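PDB 2P2W: citrate synthase from Thermotoga maritima, which probably catalyses the condensation of oxaloacetate with acetyl-CoA, with hydrolysis, to give citrate and CoA in the tricarboxylic acid cycle. Local coordinates for residues Ala119-Phe122 against Pro123-Ala127. Sequence-based numbering, arbitrary orientation.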
# COMPACT_ATOMS: atom_id res chain seq x y z
N ALA A 119 -9.02 13.64 -4.78
CA ALA A 119 -8.94 14.50 -3.61
C ALA A 119 -10.28 15.19 -3.35
O ALA A 119 -10.70 15.36 -2.20
CB ALA A 119 -7.85 15.54 -3.80
N SER A 120 -10.96 15.59 -4.42
CA SER A 120 -12.25 16.28 -4.30
C SER A 120 -13.35 15.42 -3.67
O SER A 120 -14.24 15.95 -3.01
CB SER A 120 -12.73 16.77 -5.67
OG SER A 120 -11.79 17.67 -6.24
N VAL A 121 -13.29 14.11 -3.88
CA VAL A 121 -14.32 13.22 -3.35
C VAL A 121 -14.06 12.65 -1.95
O VAL A 121 -14.97 12.10 -1.32
CB VAL A 121 -14.62 12.07 -4.35
CG1 VAL A 121 -13.50 11.03 -4.32
CG2 VAL A 121 -15.98 11.44 -4.04
N PHE A 122 -12.83 12.79 -1.45
CA PHE A 122 -12.48 12.28 -0.12
C PHE A 122 -13.49 12.67 0.98
O PHE A 122 -13.98 11.82 1.72
CB PHE A 122 -11.08 12.75 0.30
CG PHE A 122 -10.01 11.68 0.19
CD1 PHE A 122 -9.71 11.08 -1.03
CD2 PHE A 122 -9.28 11.31 1.32
CE1 PHE A 122 -8.69 10.12 -1.12
CE2 PHE A 122 -8.26 10.35 1.23
CZ PHE A 122 -7.97 9.76 0.01
N PRO A 123 -13.80 13.98 1.11
CA PRO A 123 -14.74 14.42 2.14
C PRO A 123 -16.15 13.84 2.00
O PRO A 123 -16.85 13.63 2.99
CB PRO A 123 -14.73 15.95 1.99
CG PRO A 123 -13.36 16.23 1.45
CD PRO A 123 -13.20 15.14 0.42
N THR A 124 -16.56 13.60 0.76
CA THR A 124 -17.88 13.04 0.50
C THR A 124 -17.93 11.61 1.02
O THR A 124 -18.92 11.19 1.62
CB THR A 124 -18.19 13.06 -1.00
OG1 THR A 124 -18.08 14.41 -1.48
CG2 THR A 124 -19.61 12.55 -1.26
N ILE A 125 -16.86 10.86 0.79
CA ILE A 125 -16.79 9.48 1.25
C ILE A 125 -16.92 9.45 2.77
O ILE A 125 -17.72 8.70 3.32
CB ILE A 125 -15.45 8.82 0.85
CG1 ILE A 125 -15.41 8.59 -0.66
CG2 ILE A 125 -15.27 7.49 1.59
CD1 ILE A 125 -14.06 8.13 -1.18
N LEU A 126 -16.14 10.30 3.44
CA LEU A 126 -16.17 10.36 4.90
C LEU A 126 -17.50 10.85 5.46
O LEU A 126 -18.05 10.25 6.38
CB LEU A 126 -15.04 11.27 5.41
CG LEU A 126 -13.61 10.90 5.01
CD1 LEU A 126 -12.63 11.84 5.70
CD2 LEU A 126 -13.33 9.46 5.39
N ALA A 127 -18.01 11.94 4.90
CA ALA A 127 -19.28 12.49 5.38
C ALA A 127 -20.43 11.52 5.18
O ALA A 127 -21.24 11.30 6.08
CB ALA A 127 -19.56 13.82 4.69
O HOH W 1 -16.16 16.49 -1.14
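Ala119 O faces the ring of Pro123 one turn further on, 3.6 Å from its CD. The proline nitrogen carries no hydrogen, so the usual bond to this carbonyl cannot form, and the helix kinks here. Ser120 O is also displaced from its normal partner, the N of Thr124. A water bridges the two residues: it donates to Ser120 O at 2.7 Å and to Thr124 OG1 at 2.9 Å. Thr124 OG1 stands beside its own backbone N (chi1 -57°), close enough to share this water, and also bonds to Arg71 O. Val121 O takes two amides. Regular pairing resumes with the bond from Ile125 N, 3.1 Å long and fairly straight (160°); the one from Thr124 N is weak and strongly bent. The side chains of Val121 and Thr124 cross at about a right angle, with Val121 CG2 4.1 Å from Thr124 CB, while Val121 CG1 lies 4.3 Å from Ile125 CD1. Leu126 N continues the pairing, bonded to Phe122 O in the carbonyl plane at 3.2 Å. The side chain of Phe122 touches Val326 of helix 317-337 and Leu94 of helix 90-98, and Pro123 meets His147 and Phe151 of helix 147-156. This is a proline kink in a largely buried part of helix 110-133 of the mainly helical citrate synthase fold, with a water bridging the interrupted turn.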